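Local coordinates for protein exopolygalacturonase (PDB 2UVF) that hydrolyses pectin-derived polygalacturonate from the chain end as a family 28 glycoside hydrolase, probably in the periplasm, and binds digalacturonic acid, at residues P420-W425 / W447-L452; E540-T545 / I569-D574. All coordinates share one frame; numbering follows the deposited sequence.

Interaction 1: residues P420-W425 / W447-L452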
ATOM      1  N   PRO A 420      13.979 -11.287  -2.841  1.00 42.14           N
ATOM      2  CA  PRO A 420      12.677 -11.146  -3.469  1.00 40.38           C
ATOM      3  C   PRO A 420      11.743 -10.299  -2.570  1.00 38.64           C
ATOM      4  O   PRO A 420      11.968 -10.217  -1.348  1.00 37.39           O
ATOM      5  CB  PRO A 420      12.202 -12.591  -3.603  1.00 40.60           C
ATOM      6  CG  PRO A 420      12.884 -13.314  -2.524  1.00 41.35           C
ATOM      7  CD  PRO A 420      14.221 -12.665  -2.371  1.00 41.82           C
ATOM      8  N   MET A 421      10.765  -9.623  -3.193  1.00 36.68           N
ATOM      9  CA  MET A 421       9.654  -8.999  -2.470  1.00 34.88           C
ATOM     10  C   MET A 421       8.750 -10.147  -1.969  1.00 35.18           C
ATOM     11  O   MET A 421       7.946 -10.688  -2.737  1.00 34.48           O
ATOM     12  CB  MET A 421       8.925  -8.013  -3.406  1.00 34.20           C
ATOM     13  CG  MET A 421       7.715  -7.248  -2.844  1.00 30.19           C
ATOM     14  SD  MET A 421       8.003  -6.256  -1.376  1.00 29.99           S
ATOM     15  CE  MET A 421       7.179  -7.265  -0.127  1.00 23.87           C
ATOM     16  N   LYS A 422       8.903 -10.528  -0.695  1.00 35.25           N
ATOM     17  CA  LYS A 422       8.297 -11.764  -0.170  1.00 36.02           C
ATOM     18  C   LYS A 422       7.505 -11.571   1.130  1.00 35.39           C
ATOM     19  O   LYS A 422       8.061 -11.175   2.148  1.00 36.06           O
ATOM     20  CB  LYS A 422       9.389 -12.854   0.013  1.00 36.53           C
ATOM     21  CG  LYS A 422       8.921 -14.150   0.679  1.00 37.62           C
ATOM     22  CD  LYS A 422      10.022 -15.226   0.806  1.00 37.06           C
ATOM     23  CE  LYS A 422       9.488 -16.375   1.697  1.00 40.29           C
ATOM     24  NZ  LYS A 422      10.506 -17.398   2.180  1.00 41.34           N
ATOM     25  N   GLY A 423       6.209 -11.857   1.098  1.00 34.61           N
ATOM     26  CA  GLY A 423       5.374 -11.780   2.311  1.00 33.71           C
ATOM     27  C   GLY A 423       4.618 -10.478   2.544  1.00 33.20           C
ATOM     28  O   GLY A 423       5.104  -9.574   3.240  1.00 33.06           O
ATOM     29  N   ALA A 424       3.413 -10.380   1.980  1.00 31.95           N
ATOM     30  CA  ALA A 424       2.568  -9.183   2.178  1.00 30.46           C
ATOM     31  C   ALA A 424       1.153  -9.560   2.641  1.00 29.22           C
ATOM     32  O   ALA A 424       0.549 -10.473   2.122  1.00 28.42           O
ATOM     33  CB  ALA A 424       2.502  -8.387   0.908  1.00 29.79           C
ATOM     34  N   TRP A 425       0.615  -8.848   3.608  1.00 28.72           N
ATOM     35  CA  TRP A 425      -0.732  -9.169   4.050  1.00 28.50           C
ATOM     36  C   TRP A 425      -1.540  -7.878   4.065  1.00 27.61           C
ATOM     37  O   TRP A 425      -1.243  -6.938   4.789  1.00 28.06           O
ATOM     38  CB  TRP A 425      -0.666  -9.940   5.372  1.00 29.12           C
ATOM     39  CG  TRP A 425      -1.938 -10.435   5.978  1.00 28.34           C
ATOM     40  CD1 TRP A 425      -3.116 -10.727   5.355  1.00 28.46           C
ATOM     41  CD2 TRP A 425      -2.138 -10.699   7.367  1.00 29.31           C
ATOM     42  NE1 TRP A 425      -4.057 -11.145   6.283  1.00 27.70           N
ATOM     43  CE2 TRP A 425      -3.470 -11.151   7.524  1.00 28.74           C
ATOM     44  CE3 TRP A 425      -1.313 -10.603   8.501  1.00 30.32           C
ATOM     45  CZ2 TRP A 425      -3.993 -11.508   8.769  1.00 29.58           C
ATOM     46  CZ3 TRP A 425      -1.837 -10.959   9.743  1.00 30.30           C
ATOM     47  CH2 TRP A 425      -3.166 -11.412   9.863  1.00 30.30           C
ATOM     48  N   TRP A 447      11.518 -11.368  -8.140  1.00 39.50           N
ATOM     49  CA  TRP A 447      10.277 -12.073  -7.766  1.00 39.55           C
ATOM     50  C   TRP A 447       9.436 -11.318  -6.729  1.00 38.29           C
ATOM     51  O   TRP A 447       9.950 -10.812  -5.738  1.00 38.23           O
ATOM     52  CB  TRP A 447      10.529 -13.532  -7.317  1.00 40.33           C
ATOM     53  CG  TRP A 447      10.838 -14.473  -8.467  1.00 41.67           C
ATOM     54  CD1 TRP A 447      12.070 -14.950  -8.829  1.00 42.51           C
ATOM     55  CD2 TRP A 447       9.902 -15.033  -9.412  1.00 42.31           C
ATOM     56  NE1 TRP A 447      11.960 -15.771  -9.931  1.00 42.15           N
ATOM     57  CE2 TRP A 447      10.644 -15.841 -10.309  1.00 42.66           C
ATOM     58  CE3 TRP A 447       8.516 -14.929  -9.587  1.00 42.33           C
ATOM     59  CZ2 TRP A 447      10.045 -16.541 -11.365  1.00 42.36           C
ATOM     60  CZ3 TRP A 447       7.918 -15.628 -10.633  1.00 42.09           C
ATOM     61  CH2 TRP A 447       8.683 -16.424 -11.509  1.00 42.26           C
ATOM     62  N   ILE A 448       8.140 -11.236  -7.003  1.00 37.15           N
ATOM     63  CA  ILE A 448       7.151 -10.784  -6.026  1.00 36.06           C
ATOM     64  C   ILE A 448       6.326 -11.998  -5.626  1.00 35.37           C
ATOM     65  O   ILE A 448       5.813 -12.719  -6.485  1.00 35.16           O
ATOM     66  CB  ILE A 448       6.234  -9.651  -6.597  1.00 36.29           C
ATOM     67  CG1 ILE A 448       7.070  -8.401  -6.918  1.00 35.00           C
ATOM     68  CG2 ILE A 448       5.082  -9.333  -5.611  1.00 35.33           C
ATOM     69  CD1 ILE A 448       6.534  -7.540  -8.034  1.00 31.52           C
ATOM     70  N   GLU A 449       6.197 -12.245  -4.329  1.00 34.51           N
ATOM     71  CA  GLU A 449       5.627 -13.516  -3.915  1.00 34.34           C
ATOM     72  C   GLU A 449       5.034 -13.513  -2.506  1.00 34.12           C
ATOM     73  O   GLU A 449       5.405 -12.695  -1.664  1.00 33.23           O
ATOM     74  CB  GLU A 449       6.700 -14.606  -4.022  1.00 34.24           C
ATOM     75  CG  GLU A 449       7.836 -14.440  -3.014  1.00 34.19           C
ATOM     76  CD  GLU A 449       9.076 -15.265  -3.349  1.00 34.58           C
ATOM     77  OE1 GLU A 449       9.149 -15.858  -4.455  1.00 34.83           O
ATOM     78  OE2 GLU A 449       9.974 -15.299  -2.490  1.00 33.32           O
ATOM     79  N   ASP A 450       4.132 -14.469  -2.276  1.00 34.22           N
ATOM     80  CA  ASP A 450       3.495 -14.689  -0.980  1.00 34.22           C
ATOM     81  C   ASP A 450       2.701 -13.460  -0.557  1.00 32.54           C
ATOM     82  O   ASP A 450       2.906 -12.943   0.535  1.00 31.84           O
ATOM     83  CB  ASP A 450       4.513 -15.054   0.122  1.00 35.47           C
ATOM     84  CG  ASP A 450       5.469 -16.204  -0.264  1.00 39.56           C
ATOM     85  OD1 ASP A 450       5.217 -16.963  -1.240  1.00 42.19           O
ATOM     86  OD2 ASP A 450       6.491 -16.350   0.465  1.00 44.91           O
ATOM     87  N   ILE A 451       1.790 -13.031  -1.429  1.00 31.31           N
ATOM     88  CA  ILE A 451       0.970 -11.828  -1.251  1.00 30.08           C
ATOM     89  C   ILE A 451      -0.481 -12.246  -0.975  1.00 29.84           C
ATOM     90  O   ILE A 451      -1.087 -12.951  -1.784  1.00 28.55           O
ATOM     91  CB  ILE A 451       0.991 -10.915  -2.543  1.00 30.01           C
ATOM     92  CG1 ILE A 451       2.417 -10.668  -3.104  1.00 30.25           C
ATOM     93  CG2 ILE A 451       0.243  -9.609  -2.329  1.00 30.38           C
ATOM     94  CD1 ILE A 451       3.436  -9.977  -2.144  1.00 32.92           C
ATOM     95  N   LEU A 452      -1.035 -11.799   0.156  1.00 29.50           N
ATOM     96  CA  LEU A 452      -2.457 -12.053   0.494  1.00 29.23           C
ATOM     97  C   LEU A 452      -3.293 -10.780   0.748  1.00 28.74           C
ATOM     98  O   LEU A 452      -3.099 -10.082   1.742  1.00 29.37           O
ATOM     99  CB  LEU A 452      -2.595 -13.069   1.664  1.00 29.00           C
ATOM    100  CG  LEU A 452      -4.014 -13.373   2.188  1.00 28.70           C
ATOM    101  CD1 LEU A 452      -4.924 -13.949   1.105  1.00 25.58           C
ATOM    102  CD2 LEU A 452      -4.003 -14.280   3.406  1.00 27.96           C
TER

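Interaction 2: residues E540-T545 / I569-D574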
ATOM      1  N   GLU A 540      -8.551  -9.497 -17.715  1.00 41.58           N
ATOM      2  CA  GLU A 540      -7.689  -9.403 -18.870  1.00 42.76           C
ATOM      3  C   GLU A 540      -6.319  -9.956 -18.595  1.00 43.56           C
ATOM      4  O   GLU A 540      -5.547  -9.408 -17.811  1.00 43.54           O
ATOM      5  CB  GLU A 540      -7.583  -7.975 -19.400  1.00 42.95           C
ATOM      6  CG  GLU A 540      -6.648  -7.876 -20.587  1.00 44.36           C
ATOM      7  CD  GLU A 540      -6.523  -6.484 -21.132  1.00 47.56           C
ATOM      8  OE1 GLU A 540      -6.709  -5.527 -20.353  1.00 47.38           O
ATOM      9  OE2 GLU A 540      -6.236  -6.348 -22.347  1.00 49.96           O
ATOM     10  N   ILE A 541      -6.038 -11.059 -19.273  1.00 44.89           N
ATOM     11  CA  ILE A 541      -4.779 -11.771 -19.176  1.00 46.17           C
ATOM     12  C   ILE A 541      -4.179 -11.711 -20.584  1.00 47.77           C
ATOM     13  O   ILE A 541      -4.866 -11.990 -21.568  1.00 47.75           O
ATOM     14  CB  ILE A 541      -5.028 -13.227 -18.663  1.00 45.95           C
ATOM     15  CG1 ILE A 541      -5.544 -13.195 -17.205  1.00 45.29           C
ATOM     16  CG2 ILE A 541      -3.782 -14.073 -18.775  1.00 45.47           C
ATOM     17  CD1 ILE A 541      -6.397 -14.377 -16.783  1.00 42.86           C
ATOM     18  N   LYS A 542      -2.922 -11.276 -20.680  1.00 50.07           N
ATOM     19  CA  LYS A 542      -2.193 -11.240 -21.958  1.00 52.12           C
ATOM     20  C   LYS A 542      -0.684 -11.430 -21.768  1.00 53.50           C
ATOM     21  O   LYS A 542      -0.051 -10.733 -20.971  1.00 53.08           O
ATOM     22  CB  LYS A 542      -2.442  -9.931 -22.713  1.00 52.23           C
ATOM     23  CG  LYS A 542      -2.277 -10.077 -24.227  1.00 53.34           C
ATOM     24  CD  LYS A 542      -1.571  -8.891 -24.889  1.00 54.49           C
ATOM     25  CE  LYS A 542      -1.317  -9.161 -26.376  1.00 54.70           C
ATOM     26  NZ  LYS A 542      -0.536 -10.424 -26.657  1.00 55.77           N
ATOM     27  N   GLY A 543      -0.116 -12.373 -22.511  1.00 55.39           N
ATOM     28  CA  GLY A 543       1.321 -12.610 -22.483  1.00 58.07           C
ATOM     29  C   GLY A 543       1.936 -12.353 -23.842  1.00 60.02           C
ATOM     30  O   GLY A 543       1.688 -11.311 -24.459  1.00 60.11           O
ATOM     31  N   ASP A 544       2.746 -13.313 -24.293  1.00 62.08           N
ATOM     32  CA  ASP A 544       3.257 -13.373 -25.670  1.00 63.98           C
ATOM     33  C   ASP A 544       3.640 -14.827 -25.971  1.00 64.74           C
ATOM     34  O   ASP A 544       4.821 -15.183 -25.890  1.00 64.91           O
ATOM     35  CB  ASP A 544       4.469 -12.447 -25.850  1.00 64.06           C
ATOM     36  CG  ASP A 544       4.602 -11.920 -27.278  1.00 66.18           C
ATOM     37  OD1 ASP A 544       4.055 -12.551 -28.216  1.00 66.96           O
ATOM     38  OD2 ASP A 544       5.255 -10.865 -27.462  1.00 68.12           O
ATOM     39  N   THR A 545       2.642 -15.665 -26.284  1.00 65.78           N
ATOM     40  CA  THR A 545       2.855 -17.126 -26.441  1.00 66.44           C
ATOM     41  C   THR A 545       3.722 -17.466 -27.668  1.00 66.93           C
ATOM     42  O   THR A 545       4.476 -18.451 -27.648  1.00 67.17           O
ATOM     43  CB  THR A 545       1.516 -17.965 -26.365  1.00 66.49           C
ATOM     44  OG1 THR A 545       1.232 -18.309 -24.996  1.00 66.27           O
ATOM     45  CG2 THR A 545       1.594 -19.270 -27.178  1.00 66.44           C
ATOM     46  N   ILE A 569      -8.839 -13.081 -22.411  1.00 41.53           N
ATOM     47  CA  ILE A 569      -7.865 -13.928 -21.761  1.00 43.11           C
ATOM     48  C   ILE A 569      -7.020 -14.614 -22.841  1.00 45.18           C
ATOM     49  O   ILE A 569      -7.508 -15.491 -23.562  1.00 45.58           O
ATOM     50  CB  ILE A 569      -8.579 -14.927 -20.789  1.00 42.95           C
ATOM     51  CG1 ILE A 569      -9.303 -14.138 -19.670  1.00 41.11           C
ATOM     52  CG2 ILE A 569      -7.591 -15.981 -20.235  1.00 41.25           C
ATOM     53  CD1 ILE A 569     -10.443 -14.862 -18.990  1.00 38.18           C
ATOM     54  N   SER A 570      -5.794 -14.169 -22.966  1.00 20.00           N
ATOM     55  CA  SER A 570      -4.866 -14.875 -23.787  1.00 20.00           C
ATOM     56  C   SER A 570      -3.554 -15.269 -23.204  1.00 20.00           C
ATOM     57  O   SER A 570      -2.977 -14.628 -22.361  1.00 49.95           O
ATOM     58  CB  SER A 570      -4.748 -14.299 -25.174  1.00 20.00           C
ATOM     59  OG  SER A 570      -3.902 -13.193 -25.206  1.00 20.00           O
ATOM     60  N   ASP A 571      -3.090 -16.374 -23.714  1.00 50.26           N
ATOM     61  CA  ASP A 571      -1.797 -16.920 -23.295  1.00 50.24           C
ATOM     62  C   ASP A 571      -1.816 -17.417 -21.867  1.00 49.59           C
ATOM     63  O   ASP A 571      -0.990 -17.024 -21.039  1.00 49.51           O
ATOM     64  CB  ASP A 571      -0.673 -15.892 -23.485  1.00 50.47           C
ATOM     65  CG  ASP A 571      -0.637 -15.327 -24.887  1.00 52.15           C
ATOM     66  OD1 ASP A 571      -0.836 -16.094 -25.857  1.00 53.85           O
ATOM     67  OD2 ASP A 571      -0.415 -14.107 -25.026  1.00 54.38           O
ATOM     68  N   LEU A 572      -2.748 -18.315 -21.594  1.00 49.04           N
ATOM     69  CA  LEU A 572      -2.905 -18.840 -20.258  1.00 48.48           C
ATOM     70  C   LEU A 572      -2.910 -20.365 -20.273  1.00 48.18           C
ATOM     71  O   LEU A 572      -3.504 -20.974 -21.151  1.00 48.33           O
ATOM     72  CB  LEU A 572      -4.196 -18.297 -19.649  1.00 48.19           C
ATOM     73  CG  LEU A 572      -4.469 -18.669 -18.194  1.00 47.65           C
ATOM     74  CD1 LEU A 572      -3.542 -17.905 -17.256  1.00 46.85           C
ATOM     75  CD2 LEU A 572      -5.926 -18.401 -17.884  1.00 47.52           C
ATOM     76  N   ARG A 573      -2.247 -20.977 -19.301  1.00 47.78           N
ATOM     77  CA  ARG A 573      -2.215 -22.433 -19.208  1.00 47.80           C
ATOM     78  C   ARG A 573      -2.515 -22.926 -17.808  1.00 47.20           C
ATOM     79  O   ARG A 573      -2.289 -22.202 -16.837  1.00 46.68           O
ATOM     80  CB  ARG A 573      -0.844 -22.958 -19.641  1.00 48.36           C
ATOM     81  CG  ARG A 573      -0.410 -22.437 -20.982  1.00 50.02           C
ATOM     82  CD  ARG A 573       0.630 -23.322 -21.616  1.00 53.88           C
ATOM     83  NE  ARG A 573       0.831 -22.930 -23.015  1.00 56.25           N
ATOM     84  CZ  ARG A 573       1.453 -23.674 -23.924  1.00 57.90           C
ATOM     85  NH1 ARG A 573       1.949 -24.870 -23.595  1.00 58.52           N
ATOM     86  NH2 ARG A 573       1.583 -23.217 -25.162  1.00 58.49           N
ATOM     87  N   ASP A 574      -2.996 -24.168 -17.710  1.00 46.45           N
ATOM     88  CA  ASP A 574      -3.216 -24.861 -16.417  1.00 46.46           C
ATOM     89  C   ASP A 574      -4.100 -24.069 -15.418  1.00 45.86           C
ATOM     90  O   ASP A 574      -3.895 -24.121 -14.188  1.00 45.16           O
ATOM     91  CB  ASP A 574      -1.883 -25.290 -15.750  1.00 46.70           C
ATOM     92  CG  ASP A 574      -0.781 -25.661 -16.762  1.00 48.69           C
ATOM     93  OD1 ASP A 574      -1.079 -26.335 -17.776  1.00 48.95           O
ATOM     94  OD2 ASP A 574       0.396 -25.281 -16.521  1.00 50.23           O
TER

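Interaction 1: residues P420-W425 / W447-L452
Pro-420 touches the carboxylate of Glu-449 through CG and CB, its CG 3.5 Å from Glu-449 OE2, at the start of two parallel strands that form neighbouring rungs of the right-handed beta-helix of family 28 hydrolases. The next residue, Met-421, bonds both ways: its N donates to Trp-447 O, and its O accepts Glu-449 N at 2.8 Å. Its CB meets CG1 of Ile-448, and from there the chain bends away to the inner face, where Phe-407 lies against both residues. Lys-422 points to the outer face and runs extended, CG anti to the backbone N (chi1 174°), which draws its methylenes past two carboxylates: CD is 3.3 Å from Glu-449 OE2 and CE 3.2 Å from Asp-450 OD2. The ammonium reaches neither, NZ staying 4.5 Å from Asp-450 OD2. At Gly-423 the backbone takes a positive phi of 95°, facing Asp-450, itself in a left-handed conformation; N of Gly-423 binds Glu-449 O, and N of Ala-424 takes Asp-450 O, so consecutive amides point to the same strand. Ala-424 sets its CB against the CD1 end of Ile-451 at 3.6 Å on the buried face. Trp-425 closes the pairing on the outer face: its CD1 is 4.1 Å from Leu-452 CD2, the two side chains pointing the same way, while Leu-452 O lies at the ring edge in its plane and NE1 bonds Glu-454. Glu-449 OE1 makes a salt bridge with Arg-478, and Asp-450 OD1 accepts from Asn-479. The inner face is thus apolar, while the outer face combines the Trp-425/Leu-452 contact with carboxylates probably held more firmly by the following rung than by the lysine, whose charge should still favour their ionised forms.

Interaction 2: residues E540-T545 / I569-D574
Ile-541 packs against Ile-569 in adjacent rungs of the parallel beta-helix, near its C-terminal end, with CD1 of Ile-541 4.0 Å from CG2 of Ile-569. This is the tightly packed half of the contact. Both isoleucines hold CG1 anti to the carbonyl carbon (chi1 -66° and -63°), repeating one shape from rung to rung although the two side chains meet at a slant. The other branch of Ile-541, CG2, touches Leu-572 CD1 at 4.1 Å, and His-551 packs on both Ile-541 and Leu-572. Between the backbones, Ser-570 N donates to Ile-541 O at 2.8 Å.

Past this single bridge the two chains diverge, and the contact becomes more polar, with Lys-542 on its solvent side. Lys-542 rests its CG near Ser-570 OG, then bends back at its end to bond the O of Gly-543; its NZ stays 4.0 Å from Asp-571 OD2, too far for a salt bridge but close enough that the charges probably attract. Thr-545 and Arg-573 lie farther out, both against Trp-550, with the guanidinium in a cation-pi contact with that ring. Between the two halves stands Asp-571, buried and in a left-handed backbone conformation. Its carboxylate points to the 543-545 turn: OD1 lies 3.0 Å from Thr-545 CB, the side chains of Thr-545 and Asp-571 running antiparallel alongside one another, and OD2 accepts the Gly-543 amide through its anti lone pair, at 3.1 Å and a bent N-H...O angle of 136°.

In the fold
From the N terminus the chain passes the fibronectin type III region and winds into the beta-helix, whose successive turns place one strand beside the next. Interaction 1 joins strands 421-427 and 448-459, closing a loop of 21 residues between its segments, in the middle of the helix; the side chain of Ile-448 is about 8 Å from a bound galacturonic acid. The loop is complete before interaction 2 opens, so the two follow in series, neither nesting nor crossing. Interaction 2 closes a 23-residue loop between strands 539-542 and 568-573, close to the C-terminal end. The two interactions do not touch: their centres are 22 Å apart and their nearest atoms about 13 Å. Each ties one turn to the next.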